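Homospermidine synthase (Legionella pneumophila subsp. pneumophila str. Philadelphia 1, PDB 2PH5) probably catalyses the formation of the polyamine homospermidine and binds NAD. Local coordinates at residues A[29-34]-A[387-392]; A[210-215]-A[351-356]; A[223-228]-A[346-351]. All coordinates share one frame; numbering follows the deposited sequence.

Contact 1 (A[29-34]-A[387-392])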
loop_
_atom_site.group_PDB
_atom_site.type_symbol
_atom_site.label_atom_id
_atom_site.label_comp_id
_atom_site.label_asym_id
_atom_site.label_seq_id
_atom_site.Cartn_x
_atom_site.Cartn_y
_atom_site.Cartn_z
HETATM N N MSE A 29 -28.251 16.481 -0.963
HETATM C CA MSE A 29 -29.176 17.378 -0.279
HETATM C C MSE A 29 -28.853 18.861 -0.401
HETATM O O MSE A 29 -29.671 19.641 -0.893
HETATM C CB MSE A 29 -29.273 17.000 1.192
HETATM C CG MSE A 29 -30.053 15.741 1.430
HETATM SE SE MSE A 29 -31.917 16.023 1.072
HETATM C CE MSE A 29 -32.556 16.081 2.897
ATOM N N PRO A 30 -27.658 19.272 0.047
ATOM C CA PRO A 30 -27.256 20.677 -0.025
ATOM C C PRO A 30 -27.389 21.308 -1.413
ATOM O O PRO A 30 -27.879 22.431 -1.541
ATOM C CB PRO A 30 -25.806 20.636 0.442
ATOM C CG PRO A 30 -25.806 19.501 1.405
ATOM C CD PRO A 30 -26.601 18.465 0.682
ATOM N N LEU A 31 -26.956 20.591 -2.447
ATOM C CA LEU A 31 -27.008 21.114 -3.812
ATOM C C LEU A 31 -28.423 21.299 -4.359
ATOM O O LEU A 31 -28.662 22.156 -5.208
ATOM C CB LEU A 31 -26.188 20.221 -4.768
ATOM C CG LEU A 31 -24.664 20.420 -4.800
ATOM C CD1 LEU A 31 -24.093 20.113 -3.438
ATOM C CD2 LEU A 31 -24.016 19.523 -5.855
ATOM N N ILE A 32 -29.365 20.503 -3.873
ATOM C CA ILE A 32 -30.738 20.613 -4.337
ATOM C C ILE A 32 -31.394 21.884 -3.802
ATOM O O ILE A 32 -32.091 22.595 -4.530
ATOM C CB ILE A 32 -31.555 19.407 -3.892
ATOM C CG1 ILE A 32 -30.845 18.124 -4.331
ATOM C CG2 ILE A 32 -32.950 19.487 -4.486
ATOM C CD1 ILE A 32 -31.510 16.857 -3.849
ATOM N N PHE A 33 -31.170 22.171 -2.526
ATOM C CA PHE A 33 -31.745 23.366 -1.931
ATOM C C PHE A 33 -30.936 24.595 -2.303
ATOM O O PHE A 33 -31.381 25.723 -2.110
ATOM C CB PHE A 33 -31.820 23.216 -0.414
ATOM C CG PHE A 33 -32.838 22.219 0.030
ATOM C CD1 PHE A 33 -34.195 22.481 -0.127
ATOM C CD2 PHE A 33 -32.445 20.996 0.567
ATOM C CE1 PHE A 33 -35.153 21.536 0.246
ATOM C CE2 PHE A 33 -33.392 20.045 0.943
ATOM C CZ PHE A 33 -34.749 20.314 0.782
ATOM N N GLU A 34 -29.751 24.371 -2.853
ATOM C CA GLU A 34 -28.885 25.471 -3.252
ATOM C C GLU A 34 -29.230 25.938 -4.664
ATOM O O GLU A 34 -29.098 27.116 -4.986
ATOM C CB GLU A 34 -27.422 25.030 -3.193
ATOM C CG GLU A 34 -26.412 26.154 -3.375
ATOM C CD GLU A 34 -24.981 25.646 -3.429
ATOM O OE1 GLU A 34 -24.671 24.650 -2.735
ATOM O OE2 GLU A 34 -24.162 26.242 -4.159
ATOM N N PRO A 387 -21.856 21.512 2.912
ATOM C CA PRO A 387 -21.687 20.611 4.052
ATOM C C PRO A 387 -21.927 19.163 3.615
ATOM O O PRO A 387 -22.314 18.905 2.466
ATOM C CB PRO A 387 -22.760 21.096 5.019
ATOM C CG PRO A 387 -23.872 21.469 4.094
ATOM C CD PRO A 387 -23.143 22.228 3.002
ATOM N N TYR A 388 -21.699 18.232 4.536
ATOM C CA TYR A 388 -21.905 16.807 4.273
ATOM C C TYR A 388 -21.225 16.404 2.969
ATOM O O TYR A 388 -21.750 15.600 2.200
ATOM C CB TYR A 388 -23.406 16.526 4.184
ATOM C CG TYR A 388 -24.181 17.134 5.322
ATOM C CD1 TYR A 388 -24.032 16.653 6.620
ATOM C CD2 TYR A 388 -25.035 18.222 5.112
ATOM C CE1 TYR A 388 -24.710 17.238 7.687
ATOM C CE2 TYR A 388 -25.720 18.818 6.177
ATOM C CZ TYR A 388 -25.549 18.317 7.461
ATOM O OH TYR A 388 -26.200 18.877 8.536
ATOM N N ASN A 389 -20.046 16.967 2.735
ATOM C CA ASN A 389 -19.302 16.701 1.515
ATOM C C ASN A 389 -17.792 16.741 1.689
ATOM O O ASN A 389 -17.252 17.530 2.478
ATOM C CB ASN A 389 -19.676 17.734 0.447
ATOM C CG ASN A 389 -20.833 17.289 -0.422
ATOM O OD1 ASN A 389 -20.674 16.445 -1.312
ATOM N ND2 ASN A 389 -22.003 17.857 -0.174
ATOM N N ASN A 390 -17.117 15.863 0.956
ATOM C CA ASN A 390 -15.670 15.854 0.943
ATOM C C ASN A 390 -15.354 16.122 -0.523
ATOM O O ASN A 390 -16.266 16.263 -1.335
ATOM C CB ASN A 390 -15.068 14.514 1.415
ATOM C CG ASN A 390 -15.614 13.306 0.673
ATOM O OD1 ASN A 390 -15.718 13.295 -0.559
ATOM N ND2 ASN A 390 -15.944 12.262 1.428
ATOM N N ALA A 391 -14.073 16.216 -0.857
ATOM C CA ALA A 391 -13.661 16.484 -2.221
ATOM C C ALA A 391 -14.304 15.508 -3.208
ATOM O O ALA A 391 -14.850 15.919 -4.231
ATOM C CB ALA A 391 -12.148 16.414 -2.321
ATOM N N THR A 392 -14.246 14.222 -2.879
ATOM C CA THR A 392 -14.794 13.162 -3.724
ATOM C C THR A 392 -16.302 13.243 -3.909
ATOM O O THR A 392 -16.784 13.302 -5.039
ATOM C CB THR A 392 -14.447 11.765 -3.150
ATOM O OG1 THR A 392 -13.033 11.677 -2.939
ATOM C CG2 THR A 392 -14.883 10.660 -4.103
#
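P30 and P387 meet ring against ring, and P30 carries most of the contact. P30 CB lies 4.0 Å from P387 CD. One atom further out, P30 CG sits 3.7 Å from P387 O and 3.9 Å from P387 CG, and the two proline side chains run past each other in opposite directions. The same P30 CG comes to the edge of the Y388 ring, near its plane, at 4.0 Å from Y388 CD2. With Y388 CG anti to the carbonyl carbon (chi1 -48°), the ring turns its CD2 edge to P30.

P30 lies on helix 23-35, at a kink where the N of P30, which carries no hydrogen, and the N of L31 make no bond to the turn before. The glycines G20, G22 and G25 run from the turn before this helix into its first turn, and fit the GxGxxG pattern of a Rossmann NAD-binding domain. F21, C23 and V24 in this region bind NAD.

The loop is held in shape by N389, whose ND2 gives a bond of 2.9 Å to P387 O, at 148°. ND2 also bonds to A27 O on the helix, and N389 OD1 pairs with S393 OG.

Contact 2 (A[210-215]-A[351-356])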
loop_
_atom_site.group_PDB
_atom_site.type_symbol
_atom_site.label_atom_id
_atom_site.label_comp_id
_atom_site.label_asym_id
_atom_site.label_seq_id
_atom_site.Cartn_x
_atom_site.Cartn_y
_atom_site.Cartn_z
ATOM N N SER A 210 -5.833 12.442 -2.627
ATOM C CA SER A 210 -4.801 12.697 -1.624
ATOM C C SER A 210 -5.400 13.104 -0.275
ATOM O O SER A 210 -4.695 13.619 0.588
ATOM C CB SER A 210 -3.843 13.799 -2.108
ATOM O OG SER A 210 -4.503 15.046 -2.266
ATOM N N GLN A 211 -6.695 12.880 -0.080
ATOM C CA GLN A 211 -7.304 13.256 1.189
ATOM C C GLN A 211 -6.765 12.394 2.333
ATOM O O GLN A 211 -6.868 11.171 2.289
ATOM C CB GLN A 211 -8.834 13.155 1.087
ATOM C CG GLN A 211 -9.387 14.041 -0.044
ATOM C CD GLN A 211 -10.868 13.851 -0.313
ATOM O OE1 GLN A 211 -11.726 14.450 0.360
ATOM N NE2 GLN A 211 -11.183 13.007 -1.302
ATOM N N VAL A 212 -6.153 13.039 3.327
ATOM C CA VAL A 212 -5.616 12.339 4.493
ATOM C C VAL A 212 -6.560 12.563 5.665
ATOM O O VAL A 212 -7.410 13.452 5.617
ATOM C CB VAL A 212 -4.211 12.838 4.896
ATOM C CG1 VAL A 212 -3.202 12.428 3.846
ATOM C CG2 VAL A 212 -4.223 14.344 5.092
ATOM N N THR A 213 -6.391 11.786 6.731
ATOM C CA THR A 213 -7.299 11.888 7.863
ATOM C C THR A 213 -6.705 11.782 9.258
ATOM O O THR A 213 -5.528 11.475 9.438
ATOM C CB THR A 213 -8.341 10.789 7.797
ATOM O OG1 THR A 213 -7.669 9.528 7.864
ATOM C CG2 THR A 213 -9.141 10.868 6.508
ATOM N N TYR A 214 -7.567 12.020 10.243
ATOM C CA TYR A 214 -7.220 11.928 11.649
ATOM C C TYR A 214 -8.491 11.588 12.440
ATOM O O TYR A 214 -9.534 12.211 12.261
ATOM C CB TYR A 214 -6.634 13.247 12.157
ATOM C CG TYR A 214 -6.379 13.210 13.644
ATOM C CD1 TYR A 214 -5.241 12.579 14.169
ATOM C CD2 TYR A 214 -7.327 13.706 14.537
ATOM C CE1 TYR A 214 -5.068 12.438 15.553
ATOM C CE2 TYR A 214 -7.163 13.568 15.909
ATOM C CZ TYR A 214 -6.039 12.931 16.409
ATOM O OH TYR A 214 -5.931 12.753 17.762
ATOM N N PRO A 215 -8.421 10.579 13.325
ATOM C CA PRO A 215 -7.264 9.734 13.651
ATOM C C PRO A 215 -6.900 8.794 12.492
ATOM O O PRO A 215 -7.664 8.648 11.537
ATOM C CB PRO A 215 -7.749 8.968 14.875
ATOM C CG PRO A 215 -9.179 8.726 14.525
ATOM C CD PRO A 215 -9.626 10.094 14.023
ATOM N N GLU A 351 -13.337 13.322 9.417
ATOM C CA GLU A 351 -11.992 13.027 9.871
ATOM C C GLU A 351 -10.873 13.452 8.928
ATOM O O GLU A 351 -9.716 13.521 9.342
ATOM C CB GLU A 351 -11.836 11.547 10.233
ATOM C CG GLU A 351 -12.355 10.558 9.218
ATOM C CD GLU A 351 -13.830 10.216 9.413
ATOM O OE1 GLU A 351 -14.696 11.028 9.012
ATOM O OE2 GLU A 351 -14.116 9.130 9.973
ATOM N N ILE A 352 -11.189 13.761 7.673
ATOM C CA ILE A 352 -10.112 14.173 6.791
ATOM C C ILE A 352 -9.712 15.606 7.127
ATOM O O ILE A 352 -10.556 16.480 7.292
ATOM C CB ILE A 352 -10.476 14.018 5.276
ATOM C CG1 ILE A 352 -10.539 15.373 4.600
ATOM C CG2 ILE A 352 -11.791 13.287 5.102
ATOM C CD1 ILE A 352 -10.492 15.246 3.128
ATOM N N ILE A 353 -8.411 15.840 7.237
ATOM C CA ILE A 353 -7.906 17.154 7.608
ATOM C C ILE A 353 -7.225 17.935 6.486
ATOM O O ILE A 353 -7.106 19.154 6.566
ATOM C CB ILE A 353 -6.920 17.013 8.774
ATOM C CG1 ILE A 353 -5.637 16.323 8.288
ATOM C CG2 ILE A 353 -7.577 16.223 9.894
ATOM C CD1 ILE A 353 -4.651 15.939 9.380
ATOM N N ASP A 354 -6.783 17.246 5.441
ATOM C CA ASP A 354 -6.092 17.919 4.352
ATOM C C ASP A 354 -6.208 17.085 3.083
ATOM O O ASP A 354 -6.708 15.954 3.112
ATOM C CB ASP A 354 -4.613 18.083 4.727
ATOM C CG ASP A 354 -3.883 19.073 3.843
ATOM O OD1 ASP A 354 -2.666 18.885 3.641
ATOM O OD2 ASP A 354 -4.502 20.045 3.356
ATOM N N GLY A 355 -5.761 17.649 1.966
ATOM C CA GLY A 355 -5.797 16.911 0.714
ATOM C C GLY A 355 -6.827 17.330 -0.314
ATOM O O GLY A 355 -7.647 18.217 -0.084
ATOM N N CYS A 356 -6.786 16.672 -1.464
ATOM C CA CYS A 356 -7.709 16.993 -2.528
ATOM C C CYS A 356 -7.937 15.801 -3.446
ATOM O O CYS A 356 -7.250 14.781 -3.353
ATOM C CB CYS A 356 -7.178 18.181 -3.332
ATOM S SG CYS A 356 -5.623 17.859 -4.156
#
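S210 binds C356 at two points. S210 N gives a bond to C356 O (2.8 Å, 170°). In return, C356 N is satisfied by a side chain: S210 OG accepts its bond at 2.9 Å. A chi1 of 64° puts that hydroxyl between the backbone N and the carbonyl carbon of S210, within reach of the amide.

V212 N bonds to D354 O at 3.0 Å, and V212 O takes I353 N at 3.1 Å. Y214 N closes the run on E351 O at 2.8 Å. I352 O accepts from R383 NH2, and the E351 carboxylate from L349 N and R346.

The methyl T213 CG2 lies against I352 CB at 3.6 Å. The extended chain of Q211 runs by I352, whose CD1 lies 3.4 Å from Q211 CB. Q211 OE1 accepts from A391 N, and its NE2 reaches D209 and T392. T213 OG1 bonds to D326, and D354 OD2 to Q380. Y214 meets Y214 of the second subunit edge-to-face.

V212 thus faces both I353 and D354, which fits a classic beta bulge at the ends of two antiparallel strands in the mixed sheet of the C-terminal domain.

Contact 3 (A[223-228]-A[346-351])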
loop_
_atom_site.group_PDB
_atom_site.type_symbol
_atom_site.label_atom_id
_atom_site.label_comp_id
_atom_site.label_asym_id
_atom_site.label_seq_id
_atom_site.Cartn_x
_atom_site.Cartn_y
_atom_site.Cartn_z
ATOM N N VAL A 223 -11.416 1.755 4.685
ATOM C CA VAL A 223 -11.676 3.189 4.727
ATOM C C VAL A 223 -11.534 3.822 3.341
ATOM O O VAL A 223 -10.569 3.564 2.615
ATOM C CB VAL A 223 -10.716 3.875 5.734
ATOM C CG1 VAL A 223 -11.123 5.326 5.967
ATOM C CG2 VAL A 223 -10.748 3.120 7.054
ATOM N N ASN A 224 -12.504 4.655 2.975
ATOM C CA ASN A 224 -12.487 5.284 1.665
ATOM C C ASN A 224 -13.263 6.591 1.665
ATOM O O ASN A 224 -14.127 6.825 2.513
ATOM C CB ASN A 224 -13.060 4.316 0.626
ATOM C CG ASN A 224 -12.833 4.783 -0.803
ATOM O OD1 ASN A 224 -11.854 5.469 -1.103
ATOM N ND2 ASN A 224 -13.736 4.394 -1.697
ATOM N N THR A 225 -12.939 7.453 0.714
ATOM C CA THR A 225 -13.605 8.734 0.618
ATOM C C THR A 225 -15.010 8.569 0.070
ATOM O O THR A 225 -15.806 9.504 0.091
ATOM C CB THR A 225 -12.787 9.685 -0.241
ATOM O OG1 THR A 225 -12.424 9.034 -1.463
ATOM C CG2 THR A 225 -11.511 10.085 0.516
ATOM N N TRP A 226 -15.303 7.372 -0.430
ATOM C CA TRP A 226 -16.632 7.048 -0.939
ATOM C C TRP A 226 -16.952 5.616 -0.535
ATOM O O TRP A 226 -16.221 5.024 0.260
ATOM C CB TRP A 226 -16.726 7.201 -2.456
ATOM C CG TRP A 226 -15.626 6.561 -3.228
ATOM C CD1 TRP A 226 -14.327 6.963 -3.279
ATOM C CD2 TRP A 226 -15.739 5.443 -4.120
ATOM N NE1 TRP A 226 -13.619 6.173 -4.150
ATOM C CE2 TRP A 226 -14.455 5.233 -4.682
ATOM C CE3 TRP A 226 -16.796 4.602 -4.503
ATOM C CZ2 TRP A 226 -14.200 4.210 -5.612
ATOM C CZ3 TRP A 226 -16.537 3.583 -5.430
ATOM C CH2 TRP A 226 -15.248 3.403 -5.970
ATOM N N SER A 227 -18.028 5.056 -1.076
ATOM C CA SER A 227 -18.419 3.700 -0.717
ATOM C C SER A 227 -17.301 2.665 -0.725
ATOM O O SER A 227 -16.708 2.382 -1.769
ATOM C CB SER A 227 -19.530 3.198 -1.627
ATOM O OG SER A 227 -19.840 1.859 -1.296
ATOM N N ALA A 228 -17.030 2.090 0.444
ATOM C CA ALA A 228 -15.995 1.074 0.542
ATOM C C ALA A 228 -16.388 -0.143 -0.306
ATOM O O ALA A 228 -15.556 -0.688 -1.035
ATOM C CB ALA A 228 -15.777 0.665 1.997
ATOM N N ARG A 346 -15.845 2.096 6.620
ATOM C CA ARG A 346 -15.965 3.439 7.145
ATOM C C ARG A 346 -15.786 4.462 6.041
ATOM O O ARG A 346 -14.930 4.299 5.174
ATOM C CB ARG A 346 -14.937 3.673 8.258
ATOM C CG ARG A 346 -15.034 5.050 8.905
ATOM C CD ARG A 346 -14.361 5.087 10.266
ATOM N NE ARG A 346 -12.936 4.764 10.184
ATOM C CZ ARG A 346 -11.962 5.662 10.080
ATOM N NH1 ARG A 346 -10.700 5.261 10.011
ATOM N NH2 ARG A 346 -12.249 6.960 10.060
ATOM N N LEU A 347 -16.620 5.500 6.058
ATOM C CA LEU A 347 -16.551 6.576 5.071
ATOM C C LEU A 347 -15.905 7.781 5.731
ATOM O O LEU A 347 -16.448 8.341 6.690
ATOM C CB LEU A 347 -17.956 6.967 4.593
ATOM C CG LEU A 347 -18.132 8.264 3.767
ATOM C CD1 LEU A 347 -17.494 8.127 2.384
ATOM C CD2 LEU A 347 -19.633 8.557 3.614
ATOM N N ILE A 348 -14.748 8.187 5.232
ATOM C CA ILE A 348 -14.107 9.340 5.826
ATOM C C ILE A 348 -14.650 10.632 5.252
ATOM O O ILE A 348 -14.628 10.867 4.044
ATOM C CB ILE A 348 -12.588 9.285 5.676
ATOM C CG1 ILE A 348 -12.207 8.937 4.232
ATOM C CG2 ILE A 348 -12.042 8.281 6.663
ATOM C CD1 ILE A 348 -10.729 9.131 3.916
ATOM N N LEU A 349 -15.148 11.465 6.156
ATOM C CA LEU A 349 -15.743 12.740 5.814
ATOM C C LEU A 349 -15.168 13.821 6.731
ATOM O O LEU A 349 -14.297 14.592 6.329
ATOM C CB LEU A 349 -17.254 12.635 5.995
ATOM C CG LEU A 349 -18.154 13.751 5.475
ATOM C CD1 LEU A 349 -18.044 13.848 3.957
ATOM C CD2 LEU A 349 -19.593 13.448 5.894
ATOM N N ASN A 350 -15.649 13.868 7.968
ATOM C CA ASN A 350 -15.166 14.858 8.919
ATOM C C ASN A 350 -13.744 14.586 9.388
ATOM O O ASN A 350 -13.013 15.517 9.716
ATOM C CB ASN A 350 -16.091 14.929 10.132
ATOM C CG ASN A 350 -17.496 15.337 9.761
ATOM O OD1 ASN A 350 -17.697 16.132 8.837
ATOM N ND2 ASN A 350 -18.479 14.807 10.482
ATOM N N GLU A 351 -13.337 13.322 9.417
ATOM C CA GLU A 351 -11.992 13.027 9.871
ATOM C C GLU A 351 -10.873 13.452 8.928
ATOM O O GLU A 351 -9.716 13.521 9.342
ATOM C CB GLU A 351 -11.836 11.547 10.233
ATOM C CG GLU A 351 -12.355 10.558 9.218
ATOM C CD GLU A 351 -13.830 10.216 9.413
ATOM O OE1 GLU A 351 -14.696 11.028 9.012
ATOM O OE2 GLU A 351 -14.116 9.130 9.973
#
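N224 O accepts a hydrogen bond of 3.1 Å from I348 N, and L347 CA adds a weaker CA-H...O contact at 3.5 Å. R346 O is used in the same way. It accepts a bond of 3.3 Å from N224 N, and it also meets V223 CA. These bonds pair V223 with R346 and N224 with L347 in parallel register.

V223 and R346 lie side by side on one face of this small sheet. V223 CG2 touches R346 NH1 at 3.7 Å, while V223 CG1 lies over one face of the guanidinium, toward its rim. R346 CG is anti to the backbone N (chi1 -178°), and the chain bends at chi3. R346 NH2 then forms a salt bridge to E351 OE2 at 2.9 Å. The carboxylate oxygen lies in the guanidinium plane and is met on its anti side. R346 NE has a second acidic partner, E221. E351 OE1 takes L349 N at 2.9 Å, from above the carboxylate plane. Together these bonds tie the turn after strand 344-347 back to the strand.

Beyond the paired strands, T225 CG2 packs against I348 CD1 at 3.6 Å. L347 CD1 bends over to the backbone of T225 and W226 and lies 3.6 Å from W226 CA.

S227 follows, touches the bound NAD, and uses its OG to N-cap helix 228-236 through G230 N. N224 packs on L231 of that helix and A327 of helix 325-336, V223 on D326 of the latter, and W226 on L231 and E234. I348 touches T213 and T225 touches Q211, both on strand 202-213.

The contacts come in order inward along the chain. Contact 1 joins residues far apart in sequence, contact 2 lies within its span, and contact 3 within that of contact 2. The centres of contacts 2 and 3 are about 10 Å apart. They share E351, where strand 344-347 leads into strand 352-364. The centre of contact 1 is about 18 Å from that of contact 2 and about 15 Å from that of contact 3. The start of helix 391-408 connects it to both: A391 and T392 probably hydrogen-bond to Q211, and T392 and the N-cap residue N390 to T225. Contacts 2 and 3 belong to the C-terminal domain, whereas contact 1 joins that domain to the NAD-binding one.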